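Local coordinates for protein halogenase PltM (Pseudomonas fluorescens, PDB 6BZN) that halogenates phenolic compounds with chloride, bromide or iodide, probably as an FAD-dependent enzyme of the flavoprotein monooxygenase type, at residues P241-L244 with F245-T248; D144-A147 with L148-L152; W377-E380 with Q381-V385; R75-S78 with K79-I83. All coordinates share one frame; numbering follows the deposited sequence.

From the N terminus the order is contact 4, contact 2, contact 1, contact 3, strictly in series. Each lies within one continuous stretch, so none closes a large loop and none nests in or crosses another. Contact 4 caps helix 68-81 and turns the chain toward helix 84-88. Contact 2 lies on helix 140-153, which packs against helix 33-44 of the nucleotide-binding part; it meets contact 4 where Ile150 CG2 lies 3.7 Å from Ile83 CG2. Contact 1 is the turn feeding strand 248-253 of the mixed sheet. Contact 3 starts helix 383-406 after helix 352-374; its centre is about 43 Å from that of contact 1.

Contact 1 (P241-L244 with F245-T248); sequences PIEL and FKST
Glu243 and Lys246 run side by side and point the same way, the glutamate's carboxylate end lying against CG, CD and CE of the lysine. Glu243 leaves with CG anti to its carbonyl carbon (chi1 -66°) and continues extended, which lays its carboxylate along the lysine methylenes. OE2 of Glu243 comes to 3.4 Å from CE of Lys246. The charged ends themselves stay short of a salt bridge, with Glu243 OE1 4.6 Å from Lys246 NZ, whose hydrogen-bond partner is Asn265 O. OE1 of Glu243 also approaches the Phe245 ring at its edge, near the ring plane, 4.0 Å from CD2.

Behind these side chains the backbone folds on itself. Lys246 N gives a weak, bent bond to Glu243 O (3.0 Å), closing a turn across Leu244 and Phe245, and both of those backbone N-H groups are taken by the carboxylate of Glu229. Ser247 then grips the next carbonyl: with chi1 at 80° its OG sits between backbone N and carbonyl carbon and donates to Leu244 O at 2.6 Å. The hydroxyl lies only 17° from the plane of that carbonyl, and Ser111 OG is a second partner for it. CB of Ser247 lies 4.2 Å from CD1 of the buried Ile242.

Beyond CB the Leu244 side chain packs on Tyr228, Leu126 and Ser111. The arrangement is a beta turn closed by Glu243 and Lys246, fixed further by a serine hydroxyl, and it delivers the chain into strand 248-253 of the mixed sheet, where Thr248 pairs with strand 109-114.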
loop_
_atom_site.group_PDB
_atom_site.type_symbol
_atom_site.label_atom_id
_atom_site.label_comp_id
_atom_site.label_asym_id
_atom_site.label_seq_id
_atom_site.Cartn_x
_atom_site.Cartn_y
_atom_site.Cartn_z
ATOM N N PRO A 241 3.535 10.483 -21.817
ATOM C CA PRO A 241 4.175 11.674 -21.286
ATOM C C PRO A 241 5.309 11.398 -20.274
ATOM O O PRO A 241 6.069 12.313 -19.972
ATOM C CB PRO A 241 3.021 12.406 -20.610
ATOM C CG PRO A 241 2.093 11.325 -20.199
ATOM C CD PRO A 241 2.186 10.285 -21.256
ATOM N N ILE A 242 5.416 10.170 -19.761
ATOM C CA ILE A 242 6.478 9.793 -18.822
ATOM C C ILE A 242 7.143 8.515 -19.296
ATOM O O ILE A 242 6.492 7.669 -19.912
ATOM C CB ILE A 242 5.938 9.594 -17.383
ATOM C CG1 ILE A 242 4.829 8.526 -17.337
ATOM C CG2 ILE A 242 5.435 10.919 -16.839
ATOM C CD1 ILE A 242 4.391 8.137 -15.936
ATOM N N GLU A 243 8.441 8.380 -19.019
ATOM C CA GLU A 243 9.133 7.119 -19.246
ATOM C C GLU A 243 8.510 6.069 -18.335
ATOM O O GLU A 243 8.377 6.304 -17.122
ATOM C CB GLU A 243 10.615 7.202 -18.891
ATOM C CG GLU A 243 11.469 8.117 -19.741
ATOM C CD GLU A 243 12.846 8.335 -19.135
ATOM O OE1 GLU A 243 13.468 7.365 -18.644
ATOM O OE2 GLU A 243 13.305 9.486 -19.128
ATOM N N LEU A 244 8.156 4.920 -18.893
ATOM C CA LEU A 244 7.611 3.838 -18.074
ATOM C C LEU A 244 8.681 3.304 -17.110
ATOM O O LEU A 244 8.347 2.821 -16.029
ATOM C CB LEU A 244 7.023 2.712 -18.905
ATOM C CG LEU A 244 5.973 2.951 -20.001
ATOM C CD1 LEU A 244 4.961 1.811 -20.016
ATOM C CD2 LEU A 244 5.263 4.279 -19.915
ATOM N N PHE A 245 9.953 3.436 -17.500
ATOM C CA PHE A 245 11.100 3.180 -16.625
ATOM C C PHE A 245 11.028 3.976 -15.317
ATOM O O PHE A 245 11.393 3.467 -14.257
ATOM C CB PHE A 245 12.401 3.522 -17.378
ATOM C CG PHE A 245 13.671 3.189 -16.637
ATOM C CD1 PHE A 245 13.868 1.929 -16.068
ATOM C CD2 PHE A 245 14.710 4.126 -16.559
ATOM C CE1 PHE A 245 15.054 1.622 -15.400
ATOM C CE2 PHE A 245 15.906 3.816 -15.896
ATOM C CZ PHE A 245 16.074 2.556 -15.332
ATOM N N LYS A 246 10.552 5.217 -15.415
ATOM C CA LYS A 246 10.339 6.105 -14.281
ATOM C C LYS A 246 8.885 6.054 -13.804
ATOM O O LYS A 246 8.269 7.080 -13.526
ATOM C CB LYS A 246 10.736 7.548 -14.655
ATOM C CG LYS A 246 12.193 7.725 -15.061
ATOM C CD LYS A 246 12.519 9.203 -15.228
ATOM C CE LYS A 246 13.937 9.452 -15.746
ATOM N NZ LYS A 246 14.980 9.179 -14.721
ATOM N N SER A 247 8.356 4.842 -13.681
ATOM C CA SER A 247 7.004 4.605 -13.217
ATOM C C SER A 247 6.939 3.251 -12.527
ATOM O O SER A 247 7.825 2.409 -12.694
ATOM C CB SER A 247 6.033 4.613 -14.402
ATOM O OG SER A 247 6.039 3.374 -15.095
ATOM N N THR A 248 5.883 3.045 -11.761
ATOM C CA THR A 248 5.522 1.708 -11.317
ATOM C C THR A 248 4.783 1.036 -12.467
ATOM O O THR A 248 3.637 1.360 -12.746
ATOM C CB THR A 248 4.606 1.778 -10.104
ATOM O OG1 THR A 248 5.201 2.647 -9.127
ATOM C CG2 THR A 248 4.339 0.394 -9.511
#

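Contact 2 (D144-A147 with L148-L152); sequences DYFA and LMIAL
Leu148, Met149, Ile150 and Ala151 each send their backbone N-H to the carbonyl four residues back, on Asp144, Tyr145, Phe146 and Ala147, in the regular ladder of an alpha helix; Leu148 N to Asp144 O measures 2.9 Å. Two side-chain pairs use the same spacing. On the outer side Met149 sets its methyl on Tyr145: the chain, extended beyond CG, carries CE over the centre of the ring, 3.9 Å from the centroid and 12° off the normal. This is a CH-pi contact, with the sulfur of Met149 further out above the same face in a looser Met-aromatic contact. The tyrosine ring also meets the ring of His57.

The helix, 140-153, packs against helix 33-44, whose start carries part of what is probably the glycine-rich motif of a Rossmann-type dinucleotide-binding fold. Ala147 lies on Ile33 and Ala36, while Ile150 and Ala151 lie on Ala40. At the start of the stretch Asp144 OD1 forms a salt bridge with Arg140, and OD2 accepts a weak bond from Ile33 N; both partners bind FAD in this protein.

The second pair faces inward. Phe146, its CG anti to the backbone N (chi1 -177°), swings its ring beside Ile150, whose CD1 reaches CE1 of the phenylalanine ring obliquely at 3.9 Å. Glu85 touches both of these side chains.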
loop_
_atom_site.group_PDB
_atom_site.type_symbol
_atom_site.label_atom_id
_atom_site.label_comp_id
_atom_site.label_asym_id
_atom_site.label_seq_id
_atom_site.Cartn_x
_atom_site.Cartn_y
_atom_site.Cartn_z
ATOM N N ASP A 144 13.199 1.571 6.084
ATOM C CA ASP A 144 12.725 1.095 7.396
ATOM C C ASP A 144 13.774 1.259 8.483
ATOM O O ASP A 144 13.436 1.581 9.611
ATOM C CB ASP A 144 12.230 -0.357 7.328
ATOM C CG ASP A 144 10.918 -0.488 6.531
ATOM O OD1 ASP A 144 10.585 0.412 5.724
ATOM O OD2 ASP A 144 10.211 -1.493 6.703
ATOM N N TYR A 145 15.046 1.057 8.148
ATOM C CA TYR A 145 16.099 1.199 9.144
ATOM C C TYR A 145 16.154 2.681 9.564
ATOM O O TYR A 145 16.189 2.991 10.753
ATOM C CB TYR A 145 17.459 0.724 8.628
ATOM C CG TYR A 145 18.456 0.256 9.697
ATOM C CD1 TYR A 145 18.186 0.363 11.070
ATOM C CD2 TYR A 145 19.688 -0.284 9.323
ATOM C CE1 TYR A 145 19.094 -0.073 12.030
ATOM C CE2 TYR A 145 20.606 -0.708 10.281
ATOM C CZ TYR A 145 20.300 -0.604 11.633
ATOM O OH TYR A 145 21.189 -1.033 12.602
ATOM N N PHE A 146 16.094 3.582 8.584
ATOM C CA PHE A 146 16.012 5.030 8.851
ATOM C C PHE A 146 14.822 5.388 9.746
ATOM O O PHE A 146 14.968 6.158 10.685
ATOM C CB PHE A 146 15.953 5.801 7.529
ATOM C CG PHE A 146 15.928 7.288 7.684
ATOM C CD1 PHE A 146 14.712 7.972 7.760
ATOM C CD2 PHE A 146 17.104 8.013 7.730
ATOM C CE1 PHE A 146 14.684 9.355 7.885
ATOM C CE2 PHE A 146 17.084 9.391 7.872
ATOM C CZ PHE A 146 15.874 10.065 7.938
ATOM N N ALA A 147 13.657 4.816 9.454
ATOM C CA ALA A 147 12.468 5.019 10.272
ATOM C C ALA A 147 12.697 4.582 11.717
ATOM O O ALA A 147 12.356 5.328 12.651
ATOM C CB ALA A 147 11.268 4.278 9.680
ATOM N N LEU A 148 13.294 3.409 11.918
ATOM C CA LEU A 148 13.605 2.987 13.287
ATOM C C LEU A 148 14.539 3.987 13.967
ATOM O O LEU A 148 14.391 4.272 15.151
ATOM C CB LEU A 148 14.230 1.599 13.324
ATOM C CG LEU A 148 14.531 1.055 14.729
ATOM C CD1 LEU A 148 13.276 0.992 15.596
ATOM C CD2 LEU A 148 15.139 -0.325 14.618
ATOM N N MET A 149 15.512 4.499 13.230
ATOM C CA MET A 149 16.411 5.502 13.798
ATOM C C MET A 149 15.639 6.745 14.263
ATOM O O MET A 149 15.965 7.310 15.312
ATOM C CB MET A 149 17.522 5.876 12.834
ATOM C CG MET A 149 18.473 4.740 12.517
ATOM S SD MET A 149 19.565 5.214 11.154
ATOM C CE MET A 149 20.198 3.607 10.662
ATOM N N ILE A 150 14.598 7.145 13.530
ATOM C CA ILE A 150 13.738 8.254 13.991
ATOM C C ILE A 150 13.188 7.943 15.388
ATOM O O ILE A 150 13.280 8.768 16.298
ATOM C CB ILE A 150 12.539 8.548 13.059
ATOM C CG1 ILE A 150 13.026 8.898 11.646
ATOM C CG2 ILE A 150 11.715 9.703 13.636
ATOM C CD1 ILE A 150 11.935 9.158 10.629
ATOM N N ALA A 151 12.603 6.756 15.538
ATOM C CA ALA A 151 12.009 6.348 16.814
ATOM C C ALA A 151 13.025 6.335 17.953
ATOM O O ALA A 151 12.752 6.840 19.051
ATOM C CB ALA A 151 11.379 4.984 16.686
ATOM N N LEU A 152 14.190 5.751 17.684
ATOM C CA LEU A 152 15.248 5.641 18.700
ATOM C C LEU A 152 15.730 7.013 19.173
ATOM O O LEU A 152 15.975 7.230 20.366
ATOM C CB LEU A 152 16.438 4.846 18.143
ATOM C CG LEU A 152 16.165 3.363 17.911
ATOM C CD1 LEU A 152 17.269 2.701 17.087
ATOM C CD2 LEU A 152 16.016 2.654 19.242
#

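Contact 3 (W377-E380 with Q381-V385); sequences WQRE and QFIEV
Phe382 N bonds to Arg379 O at 2.9 Å and Gln381 N to Gln378 O, the pattern of a 3-10 turn leading into helix 383-406, with Phe382 at the N-cap. Both donors stand about 45° above the carbonyl planes they use.

The tight part is built on aromatic rings. CZ of Phe382 reaches CE3 of Trp377 at 4.0 Å, the indole atom lying at the edge of the phenyl ring, and both rings also meet Phe188. Over one face of the Phe382 ring sits CB of Gln381. The Gln381 chain, extended beyond CG, runs to the backbone of Gln378, where OE1 takes a weak, bent bond from Gln378 N (2.9 Å), answering the bond its own N makes to Gln378 O. Its NE2 is held by Arg376 O.

Looser is the exposed Glu380, which lies alongside Ile383, pointing the same way, OE2 no closer than 4.0 Å to CG2; the bond from Ile383 N to Glu380 O is long and weak. Arg379 is the close exception here, its NH1 in a salt bridge with Glu386 and a hydrogen bond to Val332 O. In Ile383 chi1 (-164°) sets CG1 anti to the backbone N and chi2 then turns CD1 over one face of the Arg379 guanidinium, 3.5 Å from NH2.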
loop_
_atom_site.group_PDB
_atom_site.type_symbol
_atom_site.label_atom_id
_atom_site.label_comp_id
_atom_site.label_asym_id
_atom_site.label_seq_id
_atom_site.Cartn_x
_atom_site.Cartn_y
_atom_site.Cartn_z
ATOM N N TRP A 377 -8.814 2.900 29.276
ATOM C CA TRP A 377 -8.469 1.933 28.239
ATOM C C TRP A 377 -9.664 1.041 27.944
ATOM O O TRP A 377 -9.833 -0.035 28.529
ATOM C CB TRP A 377 -7.260 1.128 28.689
ATOM C CG TRP A 377 -6.047 1.983 28.895
ATOM C CD1 TRP A 377 -5.588 2.494 30.076
ATOM C CD2 TRP A 377 -5.149 2.443 27.885
ATOM N NE1 TRP A 377 -4.445 3.227 29.864
ATOM C CE2 TRP A 377 -4.154 3.216 28.527
ATOM C CE3 TRP A 377 -5.078 2.270 26.501
ATOM C CZ2 TRP A 377 -3.103 3.815 27.827
ATOM C CZ3 TRP A 377 -4.027 2.876 25.802
ATOM C CH2 TRP A 377 -3.058 3.630 26.464
ATOM N N GLN A 378 -10.502 1.516 27.031
ATOM C CA GLN A 378 -11.721 0.820 26.635
ATOM C C GLN A 378 -11.815 0.743 25.112
ATOM O O GLN A 378 -11.497 1.718 24.412
ATOM C CB GLN A 378 -12.944 1.551 27.184
ATOM C CG GLN A 378 -13.005 1.613 28.711
ATOM C CD GLN A 378 -13.347 0.264 29.328
ATOM O OE1 GLN A 378 -14.391 -0.304 29.026
ATOM N NE2 GLN A 378 -12.477 -0.254 30.188
ATOM N N ARG A 379 -12.283 -0.401 24.620
ATOM C CA ARG A 379 -12.439 -0.655 23.185
ATOM C C ARG A 379 -13.118 0.501 22.451
ATOM O O ARG A 379 -12.670 0.902 21.372
ATOM C CB ARG A 379 -13.232 -1.948 22.967
ATOM C CG ARG A 379 -13.700 -2.200 21.535
ATOM C CD ARG A 379 -14.307 -3.581 21.350
ATOM N NE ARG A 379 -15.209 -3.591 20.197
ATOM C CZ ARG A 379 -14.821 -3.698 18.922
ATOM N NH1 ARG A 379 -13.533 -3.828 18.590
ATOM N NH2 ARG A 379 -15.728 -3.681 17.966
ATOM N N GLU A 380 -14.202 1.028 23.025
ATOM C CA GLU A 380 -14.986 2.062 22.352
ATOM C C GLU A 380 -14.177 3.326 22.013
ATOM O O GLU A 380 -14.474 3.993 21.029
ATOM C CB GLU A 380 -16.253 2.414 23.163
ATOM C CG GLU A 380 -17.339 3.172 22.386
ATOM C CD GLU A 380 -18.009 2.386 21.246
ATOM O OE1 GLU A 380 -17.789 1.156 21.093
ATOM O OE2 GLU A 380 -18.776 3.019 20.483
ATOM N N GLN A 381 -13.131 3.622 22.788
ATOM C CA GLN A 381 -12.253 4.756 22.488
ATOM C C GLN A 381 -11.556 4.603 21.143
ATOM O O GLN A 381 -11.183 5.588 20.543
ATOM C CB GLN A 381 -11.175 4.929 23.568
ATOM C CG GLN A 381 -11.707 5.323 24.944
ATOM C CD GLN A 381 -10.729 4.984 26.069
ATOM O OE1 GLN A 381 -11.090 4.312 27.044
ATOM N NE2 GLN A 381 -9.483 5.411 25.924
ATOM N N PHE A 382 -11.358 3.363 20.697
ATOM C CA PHE A 382 -10.596 3.090 19.465
ATOM C C PHE A 382 -11.481 2.643 18.305
ATOM O O PHE A 382 -10.978 2.255 17.256
ATOM C CB PHE A 382 -9.512 2.057 19.774
ATOM C CG PHE A 382 -8.669 2.426 20.967
ATOM C CD1 PHE A 382 -7.791 3.489 20.901
ATOM C CD2 PHE A 382 -8.759 1.711 22.155
ATOM C CE1 PHE A 382 -7.025 3.848 21.999
ATOM C CE2 PHE A 382 -7.996 2.064 23.255
ATOM C CZ PHE A 382 -7.131 3.141 23.176
ATOM N N ILE A 383 -12.799 2.761 18.461
ATOM C CA ILE A 383 -13.723 2.172 17.492
ATOM C C ILE A 383 -13.569 2.759 16.088
ATOM O O ILE A 383 -13.706 2.047 15.108
ATOM C CB ILE A 383 -15.198 2.240 17.980
ATOM C CG1 ILE A 383 -16.088 1.294 17.176
ATOM C CG2 ILE A 383 -15.746 3.660 17.949
ATOM C CD1 ILE A 383 -15.834 -0.173 17.445
ATOM N N GLU A 384 -13.250 4.041 15.987
ATOM C CA GLU A 384 -13.078 4.659 14.678
ATOM C C GLU A 384 -11.792 4.203 13.976
ATOM O O GLU A 384 -11.701 4.280 12.747
ATOM C CB GLU A 384 -13.150 6.182 14.777
ATOM C CG GLU A 384 -14.511 6.698 15.252
ATOM C CD GLU A 384 -15.674 6.378 14.314
ATOM O OE1 GLU A 384 -15.468 6.324 13.082
ATOM O OE2 GLU A 384 -16.815 6.198 14.815
ATOM N N VAL A 385 -10.812 3.736 14.743
ATOM C CA VAL A 385 -9.624 3.115 14.159
ATOM C C VAL A 385 -10.041 1.808 13.455
ATOM O O VAL A 385 -9.652 1.546 12.302
ATOM C CB VAL A 385 -8.518 2.884 15.212
ATOM C CG1 VAL A 385 -7.327 2.155 14.621
ATOM C CG2 VAL A 385 -8.056 4.221 15.778
#

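Contact 4 (R75-S78 with K79-I83); sequences RLLS and KRFDI
A Schellman motif ends helix 68-81: Ile83 N bonds to Ser78 O, five residues back, at 3.0 Å, within the carbonyl plane and on a lone pair. The weaker inner bond of the motif runs from Asp82 N to Lys79 O, and Asp82 itself has the positive phi (54°) that turns the chain out of the helix.

Ser78 takes part a second time. Its OG, anti to the backbone N at chi1 -179°, is carried to the chain leaving the helix and donates to Ile83 O at 2.7 Å, coming in 50° above that carbonyl plane rather than on a lone pair. The last turns of the helix lead up to this cap through regular bonds such as Arg80 N to Leu76 O (2.7 Å).

On the flank, CD2 of Leu77 lies 4.2 Å from CE2 of the Phe81 ring. The carbonyl oxygen of Leu77 approaches the same ring at its edge, 3.5 Å from CD2 of Phe81. Leu362 and Ala365 of helix 352-374 cover this side. CG of Arg80 lies over one face of the Phe81 ring, toward its rim, before the guanidinium goes on to a salt bridge with Asp448.

Ser78 thus offers an acceptor to Ile83 N and a donor to Ile83 O, a two-way grip by a buried residue that probably fixes the direction in which the chain departs toward helix 84-88.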
loop_
_atom_site.group_PDB
_atom_site.type_symbol
_atom_site.label_atom_id
_atom_site.label_comp_id
_atom_site.label_asym_id
_atom_site.label_seq_id
_atom_site.Cartn_x
_atom_site.Cartn_y
_atom_site.Cartn_z
ATOM N N ARG A 75 3.494 13.239 5.265
ATOM C CA ARG A 75 3.608 14.669 5.573
ATOM C C ARG A 75 2.655 15.069 6.708
ATOM O O ARG A 75 3.025 15.877 7.567
ATOM C CB ARG A 75 3.372 15.530 4.320
ATOM C CG ARG A 75 4.523 15.487 3.313
ATOM C CD ARG A 75 4.143 16.113 1.962
ATOM N NE ARG A 75 4.089 17.576 2.002
ATOM C CZ ARG A 75 3.473 18.372 1.110
ATOM N NH1 ARG A 75 2.831 17.884 0.048
ATOM N NH2 ARG A 75 3.498 19.688 1.294
ATOM N N LEU A 76 1.444 14.500 6.720
ATOM C CA LEU A 76 0.500 14.742 7.811
ATOM C C LEU A 76 1.043 14.225 9.157
ATOM O O LEU A 76 0.972 14.925 10.175
ATOM C CB LEU A 76 -0.861 14.124 7.515
ATOM C CG LEU A 76 -1.719 14.897 6.501
ATOM C CD1 LEU A 76 -2.853 14.030 5.975
ATOM C CD2 LEU A 76 -2.266 16.178 7.133
ATOM N N LEU A 77 1.593 13.012 9.157
ATOM C CA LEU A 77 2.224 12.464 10.352
ATOM C C LEU A 77 3.345 13.363 10.864
ATOM O O LEU A 77 3.418 13.663 12.068
ATOM C CB LEU A 77 2.775 11.059 10.080
ATOM C CG LEU A 77 1.722 9.961 10.116
ATOM C CD1 LEU A 77 2.220 8.714 9.378
ATOM C CD2 LEU A 77 1.349 9.633 11.559
ATOM N N SER A 78 4.198 13.781 9.939
ATOM C CA SER A 78 5.307 14.677 10.228
ATOM C C SER A 78 4.845 15.998 10.862
ATOM O O SER A 78 5.403 16.440 11.858
ATOM C CB SER A 78 6.087 14.955 8.944
ATOM O OG SER A 78 7.195 15.805 9.184
ATOM N N LYS A 79 3.804 16.593 10.298
ATOM C CA LYS A 79 3.320 17.891 10.770
ATOM C C LYS A 79 2.490 17.746 12.040
ATOM O O LYS A 79 2.633 18.540 12.968
ATOM C CB LYS A 79 2.522 18.608 9.678
ATOM C CG LYS A 79 2.482 20.124 9.857
ATOM C CD LYS A 79 3.821 20.750 9.464
ATOM C CE LYS A 79 3.866 22.248 9.694
ATOM N NZ LYS A 79 5.020 22.849 8.958
ATOM N N ARG A 80 1.630 16.732 12.080
ATOM C CA ARG A 80 0.788 16.462 13.255
ATOM C C ARG A 80 1.610 16.239 14.527
ATOM O O ARG A 80 1.168 16.631 15.605
ATOM C CB ARG A 80 -0.122 15.257 12.993
ATOM C CG ARG A 80 -0.949 14.759 14.165
ATOM C CD ARG A 80 -1.936 15.819 14.615
ATOM N NE ARG A 80 -2.739 15.354 15.736
ATOM C CZ ARG A 80 -2.336 15.318 17.005
ATOM N NH1 ARG A 80 -1.120 15.719 17.351
ATOM N NH2 ARG A 80 -3.181 14.888 17.946
ATOM N N PHE A 81 2.787 15.627 14.405
ATOM C CA PHE A 81 3.613 15.324 15.578
ATOM C C PHE A 81 4.947 16.071 15.625
ATOM O O PHE A 81 5.759 15.804 16.512
ATOM C CB PHE A 81 3.796 13.797 15.712
ATOM C CG PHE A 81 2.506 13.073 15.934
ATOM C CD1 PHE A 81 1.900 13.094 17.182
ATOM C CD2 PHE A 81 1.860 12.408 14.893
ATOM C CE1 PHE A 81 0.684 12.454 17.392
ATOM C CE2 PHE A 81 0.653 11.759 15.101
ATOM C CZ PHE A 81 0.058 11.785 16.352
ATOM N N ASP A 82 5.158 17.021 14.711
ATOM C CA ASP A 82 6.386 17.834 14.665
ATOM C C ASP A 82 7.653 16.961 14.618
ATOM O O ASP A 82 8.566 17.131 15.419
ATOM C CB ASP A 82 6.436 18.840 15.844
ATOM C CG ASP A 82 7.687 19.751 15.809
ATOM O OD1 ASP A 82 8.074 20.204 14.703
ATOM O OD2 ASP A 82 8.299 19.996 16.892
ATOM N N ILE A 83 7.682 16.010 13.687
ATOM C CA ILE A 83 8.881 15.256 13.407
ATOM C C ILE A 83 9.221 15.462 11.942
ATOM O O ILE A 83 8.742 14.716 11.085
ATOM C CB ILE A 83 8.720 13.747 13.729
ATOM C CG1 ILE A 83 8.220 13.568 15.162
ATOM C CG2 ILE A 83 10.058 13.060 13.543
ATOM C CD1 ILE A 83 8.053 12.134 15.635
#